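Prolyl-tRNA synthetase (Giardia lamblia ATCC 50803, PDB 3IAL) probably catalyses the ATP-dependent attachment of L-proline to tRNA(Pro), and is captured here with the prolyl-adenylate intermediate bound. Local coordinates at residues B[227-230]-B[234-237]; B[200-205]-B[275-280]. One frame throughout, in Å; residues are numbered along the deposited sequence.

Interaction 1. Residues B[227-230]-B[234-237]. With PR8 (5'-O-[(R)-hydroxy{[(2S)-pyrrolidin-2-ylcarbonyl]oxy}phosphoryl]adenosine), chain H.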
ATOM      1  N   ASP B 227      20.945   6.802 -13.351  1.00 24.08           N
ATOM      2  CA  ASP B 227      20.599   7.983 -14.133  1.00 25.33           C
ATOM      3  C   ASP B 227      19.993   7.553 -15.469  1.00 24.40           C
ATOM      4  O   ASP B 227      20.689   7.007 -16.318  1.00 26.27           O
ATOM      5  CB  ASP B 227      21.847   8.832 -14.398  1.00 23.17           C
ATOM      6  CG  ASP B 227      22.193   9.739 -13.252  1.00 24.55           C
ATOM      7  OD1 ASP B 227      21.346   9.954 -12.356  1.00 24.08           O
ATOM      8  OD2 ASP B 227      23.321  10.274 -13.261  1.00 26.26           O
ATOM      9  N   VAL B 228      18.703   7.808 -15.652  1.00 24.08           N
ATOM     10  CA  VAL B 228      17.980   7.300 -16.812  1.00 24.70           C
ATOM     11  C   VAL B 228      17.861   8.383 -17.880  1.00 23.95           C
ATOM     12  O   VAL B 228      17.364   9.460 -17.610  1.00 24.23           O
ATOM     13  CB  VAL B 228      16.580   6.825 -16.416  1.00 25.00           C
ATOM     14  CG1 VAL B 228      15.754   6.474 -17.655  1.00 25.99           C
ATOM     15  CG2 VAL B 228      16.674   5.628 -15.466  1.00 26.72           C
ATOM     16  N   VAL B 229      18.312   8.088 -19.092  1.00 22.58           N
ATOM     17  CA  VAL B 229      18.141   9.018 -20.200  1.00 23.88           C
ATOM     18  C   VAL B 229      16.661   9.123 -20.597  1.00 24.52           C
ATOM     19  O   VAL B 229      16.019   8.123 -20.921  1.00 24.96           O
ATOM     20  CB  VAL B 229      18.962   8.617 -21.429  1.00 24.27           C
ATOM     21  CG1 VAL B 229      18.741   9.632 -22.549  1.00 22.89           C
ATOM     22  CG2 VAL B 229      20.442   8.501 -21.070  1.00 19.79           C
ATOM     23  N   MET B 230      16.137  10.346 -20.555  1.00 25.76           N
ATOM     24  CA  MET B 230      14.760  10.636 -20.935  1.00 25.14           C
ATOM     25  C   MET B 230      14.706  11.114 -22.391  1.00 25.85           C
ATOM     26  O   MET B 230      15.739  11.507 -22.947  1.00 25.35           O
ATOM     27  CB  MET B 230      14.191  11.697 -19.997  1.00 25.15           C
ATOM     28  CG  MET B 230      14.096  11.217 -18.549  1.00 27.78           C
ATOM     29  SD  MET B 230      12.707  10.098 -18.292  1.00 29.74           S
ATOM     30  CE  MET B 230      11.351  11.255 -18.360  1.00 24.74           C
ATOM     31  N   ARG B 234      17.869  14.881 -21.320  1.00 26.04           N
ATOM     32  CA  ARG B 234      18.324  15.020 -19.936  1.00 24.84           C
ATOM     33  C   ARG B 234      18.251  13.664 -19.263  1.00 25.02           C
ATOM     34  O   ARG B 234      17.496  12.792 -19.706  1.00 28.71           O
ATOM     35  CB  ARG B 234      17.448  15.976 -19.140  1.00 24.75           C
ATOM     36  CG  ARG B 234      17.324  17.384 -19.668  1.00 29.06           C
ATOM     37  CD  ARG B 234      16.611  18.242 -18.625  1.00 33.87           C
ATOM     38  NE  ARG B 234      16.137  19.512 -19.165  1.00 39.64           N
ATOM     39  CZ  ARG B 234      15.061  19.660 -19.941  1.00 43.56           C
ATOM     40  NH1 ARG B 234      14.321  18.611 -20.300  1.00 41.65           N
ATOM     41  NH2 ARG B 234      14.727  20.876 -20.371  1.00 44.57           N
ATOM     42  N   VAL B 235      19.025  13.486 -18.197  1.00 23.64           N
ATOM     43  CA  VAL B 235      18.928  12.280 -17.365  1.00 25.03           C
ATOM     44  C   VAL B 235      18.093  12.559 -16.105  1.00 26.63           C
ATOM     45  O   VAL B 235      18.079  13.677 -15.579  1.00 25.98           O
ATOM     46  CB  VAL B 235      20.309  11.746 -16.923  1.00 24.66           C
ATOM     47  CG1 VAL B 235      21.127  11.296 -18.124  1.00 21.72           C
ATOM     48  CG2 VAL B 235      21.060  12.799 -16.092  1.00 23.63           C
ATOM     49  N   LEU B 236      17.424  11.519 -15.623  1.00 25.93           N
ATOM     50  CA  LEU B 236      16.618  11.586 -14.423  1.00 26.35           C
ATOM     51  C   LEU B 236      17.163  10.583 -13.414  1.00 25.91           C
ATOM     52  O   LEU B 236      17.235   9.392 -13.716  1.00 27.34           O
ATOM     53  CB  LEU B 236      15.171  11.233 -14.790  1.00 27.00           C
ATOM     54  CG  LEU B 236      14.112  11.361 -13.696  1.00 30.87           C
ATOM     55  CD1 LEU B 236      13.992  12.819 -13.254  1.00 22.13           C
ATOM     56  CD2 LEU B 236      12.775  10.823 -14.191  1.00 31.71           C
ATOM     57  N   GLN B 237      17.550  11.044 -12.224  1.00 26.58           N
ATOM     58  CA  GLN B 237      18.002  10.131 -11.173  1.00 25.19           C
ATOM     59  C   GLN B 237      16.791   9.390 -10.645  1.00 25.38           C
ATOM     60  O   GLN B 237      15.904   9.983 -10.032  1.00 27.53           O
ATOM     61  CB  GLN B 237      18.716  10.848 -10.023  1.00 27.87           C
ATOM     62  CG  GLN B 237      19.226   9.890  -8.952  1.00 26.32           C
ATOM     63  CD  GLN B 237      19.793  10.584  -7.734  1.00 30.36           C
ATOM     64  OE1 GLN B 237      20.575  11.522  -7.850  1.00 30.57           O
ATOM     65  NE2 GLN B 237      19.411  10.112  -6.554  1.00 28.70           N
TER
HETATM   66  C   PR8 H 601      17.370   8.961  -0.511  1.00 41.68           C
HETATM   67  N   PR8 H 601      16.788   8.300   1.738  1.00 37.95           N
HETATM   68  O   PR8 H 601      16.557   9.868  -0.322  1.00 39.80           O
HETATM   69  P   PR8 H 601      17.704   9.785  -2.833  0.70 54.76           P
HETATM   70  N1  PR8 H 601      10.123  14.156  -7.052  0.70 38.84           N
HETATM   71  C2  PR8 H 601      10.038  12.873  -7.384  0.70 36.35           C
HETATM   72  N3  PR8 H 601      10.972  11.985  -7.032  0.70 36.19           N
HETATM   73  C4  PR8 H 601      12.042  12.353  -6.328  0.70 40.17           C
HETATM   74  C5  PR8 H 601      12.170  13.691  -5.972  0.70 44.07           C
HETATM   75  C6  PR8 H 601      11.181  14.598  -6.345  0.70 44.75           C
HETATM   76  N6  PR8 H 601      11.285  15.883  -6.003  0.70 47.85           N
HETATM   77  N7  PR8 H 601      13.300  13.813  -5.286  0.70 45.67           N
HETATM   78  C8  PR8 H 601      13.866  12.607  -5.211  0.70 49.61           C
HETATM   79  N9  PR8 H 601      13.108  11.708  -5.853  0.70 48.94           N
HETATM   80  CA  PR8 H 601      17.617   7.922   0.581  1.00 37.84           C
HETATM   81  CB  PR8 H 601      17.115   6.571   0.099  1.00 35.99           C
HETATM   82  CD  PR8 H 601      16.051   7.112   2.155  1.00 37.80           C
HETATM   83  CG  PR8 H 601      15.780   6.383   0.833  1.00 35.60           C
HETATM   84  C1' PR8 H 601      13.433  10.251  -5.980  0.70 52.31           C
HETATM   85  O10 PR8 H 601      18.123   8.791  -1.632  1.00 43.66           O
HETATM   86  O1P PR8 H 601      18.109  11.194  -2.598  0.70 56.60           O
HETATM   87  C2' PR8 H 601      14.669   9.995  -6.876  0.70 54.66           C
HETATM   88  O2' PR8 H 601      14.446   8.842  -7.701  0.70 47.98           O
HETATM   89  O2P PR8 H 601      18.439   9.196  -4.134  0.70 58.29           O
HETATM   90  C3' PR8 H 601      15.740   9.633  -5.873  0.70 55.14           C
HETATM   91  O3' PR8 H 601      16.752   8.836  -6.493  0.70 53.41           O
HETATM   92  C4' PR8 H 601      14.879   8.778  -4.962  0.70 55.14           C
HETATM   93  O4' PR8 H 601      13.789   9.684  -4.678  0.70 53.59           O
HETATM   94  C5' PR8 H 601      15.675   8.409  -3.729  0.70 54.00           C
HETATM   95  O5' PR8 H 601      16.127   9.576  -3.071  0.70 54.92           O
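The carbonyl oxygen V228 O is gripped by two groups of the facing strand: it accepts the amide of L236, with N to O at 2.9 Å, and meets V235 CA in a CA-H...O contact of 3.2 Å. The return bond, from V228 N to L236 O, is nearly straight at 178°. Together these bonds define V228 and L236 as an antiparallel hydrogen-bonded pair, with V229-V235 and D227-Q237 as the non-hydrogen-bonded pairs to either side. M230 N donates to R234 O at 2.9 Å where the hairpin turns. Past that bond M230, with CG opposite its carbonyl carbon (chi1 -64°), lays CG against L236 CB at 3.9 Å.

D227 and Q237 share a face with V229 and V235. With chi1 at -178° the Q237 chain leaves the strand opposite its own amide nitrogen and runs on extended, which carries the side-chain amide to the adenylate: NE2 donates to PR8 O3' at 2.9 Å, while Q237 O accepts PR8 O2' at 3.0 Å. R211 NH2 bridges D227 OD1 and Q237 OE1, a second-shell link that fixes which way the amide is turned; D227 OD2 pairs with R487. In the fold, V228 packs on helix 276-285, whereas V229 and V235 lie against L459 of strand 459-464, leaving the hairpin wedged between these two layers.

Interaction 2. Residues B[200-205]-B[275-280]. With PR8 (5'-O-[(R)-hydroxy{[(2S)-pyrrolidin-2-ylcarbonyl]oxy}phosphoryl]adenosine), chain H.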
ATOM      1  N   ASP B 200      13.629  -6.040 -16.184  1.00 29.31           N
ATOM      2  CA  ASP B 200      12.847  -7.262 -16.410  1.00 28.58           C
ATOM      3  C   ASP B 200      11.357  -6.953 -16.553  1.00 29.21           C
ATOM      4  O   ASP B 200      10.672  -7.562 -17.379  1.00 28.82           O
ATOM      5  CB  ASP B 200      13.034  -8.283 -15.281  1.00 29.31           C
ATOM      6  CG  ASP B 200      14.466  -8.784 -15.149  1.00 30.86           C
ATOM      7  OD1 ASP B 200      15.333  -8.464 -15.990  1.00 39.01           O
ATOM      8  OD2 ASP B 200      14.727  -9.522 -14.185  1.00 39.11           O
ATOM      9  N   GLU B 201      10.858  -6.010 -15.752  1.00 29.03           N
ATOM     10  CA  GLU B 201       9.423  -5.716 -15.715  1.00 29.70           C
ATOM     11  C   GLU B 201       9.012  -4.457 -16.494  1.00 27.67           C
ATOM     12  O   GLU B 201       8.076  -4.516 -17.294  1.00 29.20           O
ATOM     13  CB  GLU B 201       8.934  -5.663 -14.266  1.00 31.02           C
ATOM     14  CG  GLU B 201       9.050  -7.024 -13.544  1.00 35.12           C
ATOM     15  CD  GLU B 201       8.105  -8.090 -14.103  1.00 39.07           C
ATOM     16  OE1 GLU B 201       6.908  -7.805 -14.289  1.00 41.44           O
ATOM     17  OE2 GLU B 201       8.561  -9.223 -14.341  1.00 42.93           O
ATOM     18  N   LEU B 202       9.708  -3.339 -16.297  1.00 25.30           N
ATOM     19  CA  LEU B 202       9.350  -2.093 -16.995  1.00 26.42           C
ATOM     20  C   LEU B 202      10.109  -1.875 -18.291  1.00 27.86           C
ATOM     21  O   LEU B 202       9.918  -0.858 -18.947  1.00 28.77           O
ATOM     22  CB  LEU B 202       9.511  -0.875 -16.079  1.00 24.63           C
ATOM     23  CG  LEU B 202       8.614  -0.908 -14.847  1.00 26.51           C
ATOM     24  CD1 LEU B 202       8.952   0.280 -13.948  1.00 27.23           C
ATOM     25  CD2 LEU B 202       7.127  -0.933 -15.233  1.00 23.54           C
ATOM     26  N   CYS B 203      10.955  -2.835 -18.663  1.00 30.94           N
ATOM     27  CA  CYS B 203      11.604  -2.850 -19.975  1.00 30.35           C
ATOM     28  C   CYS B 203      12.413  -1.610 -20.344  1.00 29.54           C
ATOM     29  O   CYS B 203      12.452  -1.236 -21.516  1.00 30.73           O
ATOM     30  CB  CYS B 203      10.559  -3.101 -21.066  1.00 30.82           C
ATOM     31  SG  CYS B 203       9.606  -4.590 -20.819  1.00 30.37           S
ATOM     32  N   PHE B 204      13.058  -0.972 -19.368  1.00 29.32           N
ATOM     33  CA  PHE B 204      13.996   0.124 -19.668  1.00 27.24           C
ATOM     34  C   PHE B 204      15.309  -0.007 -18.888  1.00 26.94           C
ATOM     35  O   PHE B 204      15.449  -0.866 -18.021  1.00 30.10           O
ATOM     36  CB  PHE B 204      13.341   1.504 -19.470  1.00 28.26           C
ATOM     37  CG  PHE B 204      13.142   1.900 -18.028  1.00 26.41           C
ATOM     38  CD1 PHE B 204      14.162   2.512 -17.315  1.00 24.46           C
ATOM     39  CD2 PHE B 204      11.924   1.671 -17.391  1.00 27.63           C
ATOM     40  CE1 PHE B 204      13.980   2.886 -15.983  1.00 26.02           C
ATOM     41  CE2 PHE B 204      11.737   2.037 -16.054  1.00 27.43           C
ATOM     42  CZ  PHE B 204      12.761   2.645 -15.354  1.00 25.11           C
ATOM     43  N   LYS B 205      16.263   0.848 -19.226  1.00 27.23           N
ATOM     44  CA  LYS B 205      17.623   0.772 -18.721  1.00 29.19           C
ATOM     45  C   LYS B 205      18.031   2.124 -18.151  1.00 27.94           C
ATOM     46  O   LYS B 205      17.576   3.165 -18.615  1.00 26.01           O
ATOM     47  CB  LYS B 205      18.561   0.407 -19.881  1.00 31.97           C
ATOM     48  CG  LYS B 205      19.947   0.009 -19.461  1.00 38.37           C
ATOM     49  CD  LYS B 205      20.805  -0.332 -20.651  1.00 39.23           C
ATOM     50  CE  LYS B 205      22.271  -0.460 -20.241  1.00 44.03           C
ATOM     51  NZ  LYS B 205      23.146  -0.805 -21.413  1.00 46.66           N
ATOM     52  N   THR B 275       8.124   7.926  -7.682  1.00 25.60           N
ATOM     53  CA  THR B 275       7.278   8.039  -8.874  1.00 26.71           C
ATOM     54  C   THR B 275       8.058   8.272 -10.176  1.00 27.10           C
ATOM     55  O   THR B 275       7.509   8.107 -11.275  1.00 28.02           O
ATOM     56  CB  THR B 275       6.314   9.222  -8.723  1.00 27.74           C
ATOM     57  OG1 THR B 275       7.067  10.415  -8.473  1.00 32.46           O
ATOM     58  CG2 THR B 275       5.331   8.984  -7.573  1.00 29.94           C
ATOM     59  N   ARG B 276       9.320   8.679 -10.053  1.00 24.90           N
ATOM     60  CA  ARG B 276      10.218   8.810 -11.210  1.00 25.29           C
ATOM     61  C   ARG B 276      10.396   7.521 -12.014  1.00 25.01           C
ATOM     62  O   ARG B 276      10.655   7.578 -13.209  1.00 24.68           O
ATOM     63  CB  ARG B 276      11.592   9.306 -10.758  1.00 24.65           C
ATOM     64  CG  ARG B 276      11.575  10.734 -10.311  1.00 25.38           C
ATOM     65  CD  ARG B 276      12.950  11.177  -9.899  1.00 24.30           C
ATOM     66  NE  ARG B 276      13.030  12.622  -9.813  1.00 24.41           N
ATOM     67  CZ  ARG B 276      14.140  13.308  -9.589  1.00 29.90           C
ATOM     68  NH1 ARG B 276      15.305  12.682  -9.416  1.00 28.64           N
ATOM     69  NH2 ARG B 276      14.079  14.636  -9.547  1.00 32.24           N
ATOM     70  N   VAL B 277      10.283   6.366 -11.360  1.00 25.90           N
ATOM     71  CA  VAL B 277      10.349   5.075 -12.056  1.00 24.90           C
ATOM     72  C   VAL B 277       9.203   4.986 -13.076  1.00 26.63           C
ATOM     73  O   VAL B 277       9.426   4.635 -14.242  1.00 24.67           O
ATOM     74  CB  VAL B 277      10.270   3.885 -11.080  1.00 25.32           C
ATOM     75  CG1 VAL B 277      10.378   2.555 -11.830  1.00 22.15           C
ATOM     76  CG2 VAL B 277      11.359   3.978 -10.012  1.00 26.97           C
ATOM     77  N   LEU B 278       7.991   5.330 -12.627  1.00 24.64           N
ATOM     78  CA  LEU B 278       6.822   5.395 -13.502  1.00 24.07           C
ATOM     79  C   LEU B 278       7.039   6.438 -14.602  1.00 25.73           C
ATOM     80  O   LEU B 278       6.779   6.167 -15.771  1.00 27.78           O
ATOM     81  CB  LEU B 278       5.556   5.709 -12.697  1.00 22.39           C
ATOM     82  CG  LEU B 278       4.223   5.786 -13.449  1.00 24.30           C
ATOM     83  CD1 LEU B 278       3.910   4.457 -14.125  1.00 19.31           C
ATOM     84  CD2 LEU B 278       3.079   6.203 -12.512  1.00 23.67           C
ATOM     85  N   ALA B 279       7.535   7.613 -14.234  1.00 25.53           N
ATOM     86  CA  ALA B 279       7.874   8.640 -15.221  1.00 27.37           C
ATOM     87  C   ALA B 279       8.734   8.059 -16.353  1.00 28.03           C
ATOM     88  O   ALA B 279       8.442   8.286 -17.530  1.00 26.14           O
ATOM     89  CB  ALA B 279       8.582   9.809 -14.566  1.00 26.62           C
ATOM     90  N   CYS B 280       9.772   7.305 -15.991  1.00 28.29           N
ATOM     91  CA  CYS B 280      10.683   6.691 -16.975  1.00 29.77           C
ATOM     92  C   CYS B 280       9.970   5.712 -17.912  1.00 29.31           C
ATOM     93  O   CYS B 280      10.050   5.844 -19.126  1.00 28.78           O
ATOM     94  CB  CYS B 280      11.837   5.965 -16.278  1.00 30.79           C
ATOM     95  SG  CYS B 280      13.068   7.048 -15.530  1.00 28.49           S
TER
HETATM   96  C   PR8 H 601      17.370   8.961  -0.511  1.00 41.68           C
HETATM   97  N   PR8 H 601      16.788   8.300   1.738  1.00 37.95           N
HETATM   98  O   PR8 H 601      16.557   9.868  -0.322  1.00 39.80           O
HETATM   99  P   PR8 H 601      17.704   9.785  -2.833  0.70 54.76           P
HETATM  100  N1  PR8 H 601      10.123  14.156  -7.052  0.70 38.84           N
HETATM  101  C2  PR8 H 601      10.038  12.873  -7.384  0.70 36.35           C
HETATM  102  N3  PR8 H 601      10.972  11.985  -7.032  0.70 36.19           N
HETATM  103  C4  PR8 H 601      12.042  12.353  -6.328  0.70 40.17           C
HETATM  104  C5  PR8 H 601      12.170  13.691  -5.972  0.70 44.07           C
HETATM  105  C6  PR8 H 601      11.181  14.598  -6.345  0.70 44.75           C
HETATM  106  N6  PR8 H 601      11.285  15.883  -6.003  0.70 47.85           N
HETATM  107  N7  PR8 H 601      13.300  13.813  -5.286  0.70 45.67           N
HETATM  108  C8  PR8 H 601      13.866  12.607  -5.211  0.70 49.61           C
HETATM  109  N9  PR8 H 601      13.108  11.708  -5.853  0.70 48.94           N
HETATM  110  CA  PR8 H 601      17.617   7.922   0.581  1.00 37.84           C
HETATM  111  CB  PR8 H 601      17.115   6.571   0.099  1.00 35.99           C
HETATM  112  CD  PR8 H 601      16.051   7.112   2.155  1.00 37.80           C
HETATM  113  CG  PR8 H 601      15.780   6.383   0.833  1.00 35.60           C
HETATM  114  C1' PR8 H 601      13.433  10.251  -5.980  0.70 52.31           C
HETATM  115  O10 PR8 H 601      18.123   8.791  -1.632  1.00 43.66           O
HETATM  116  O1P PR8 H 601      18.109  11.194  -2.598  0.70 56.60           O
HETATM  117  C2' PR8 H 601      14.669   9.995  -6.876  0.70 54.66           C
HETATM  118  O2' PR8 H 601      14.446   8.842  -7.701  0.70 47.98           O
HETATM  119  O2P PR8 H 601      18.439   9.196  -4.134  0.70 58.29           O
HETATM  120  C3' PR8 H 601      15.740   9.633  -5.873  0.70 55.14           C
HETATM  121  O3' PR8 H 601      16.752   8.836  -6.493  0.70 53.41           O
HETATM  122  C4' PR8 H 601      14.879   8.778  -4.962  0.70 55.14           C
HETATM  123  O4' PR8 H 601      13.789   9.684  -4.678  0.70 53.59           O
HETATM  124  C5' PR8 H 601      15.675   8.409  -3.729  0.70 54.00           C
HETATM  125  O5' PR8 H 601      16.127   9.576  -3.071  0.70 54.92           O
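L202 CD1 and V277 CG1 meet at 3.4 Å, tighter than usual for two methyl groups, and the side chains cross at about a right angle. CG1 of V277 stands trans to the amide nitrogen (chi1 -179°), which presents this methyl to the leucine. Next to it, C280 CB sits over one face of the F204 ring, 3.9 Å from the centroid and 23° off the normal, a CH-pi contact displaced toward the rim near CZ. The sulfur lies farther out: C280 SG is 4.9 Å from the same centroid and approaches obliquely, a Cys sulfur-aromatic contact. C203, the first residue past helix 180-201 to leave helical angles, with positive phi, lies between L202 and F204.

The loose side is confined to the helix end, where D200 is exposed and E201, partly so, has a long, weak ion pair with K425. One turn before C280 on the same helix, and apart from the contact with 200-205, R276 faces the ligand: PR8 C4 lies 3.6 Å above the plane of its guanidinium, offset toward the rim, and the adenine plane is tilted about 22° from it. Such stacking is consistent with the motif 3 arginine of class II synthetases. The chemistry therefore divides along one helix: buried methyl, thiol and ring groups join 200-205 to 275-280 by dispersion, while the guanidinium, held by the carbonyls of I163 and Q237, presents a face to the adenine.

Interaction 1 is nested within the chain loop closed by interaction 2, and their centres lie about 11 Å apart. V228 joins them on the apolar side: its CG1 is 3.5 Å from C280 SG, and its CG2 is 3.9 Å from F204 CE1, so the hairpin flanks the junction of 200-205 with 275-280. Toward the ligand, R276 NH1 lies 2.8 Å from Q237 O, a probable hydrogen bond, and L236 CD1 packs 3.6 Å from R276 NE. That polar pair couples two ligand-binding residues, one from each interaction, so the ribose side and the adenine side of the prolyl-adenylate pocket are joined directly within the class II catalytic core.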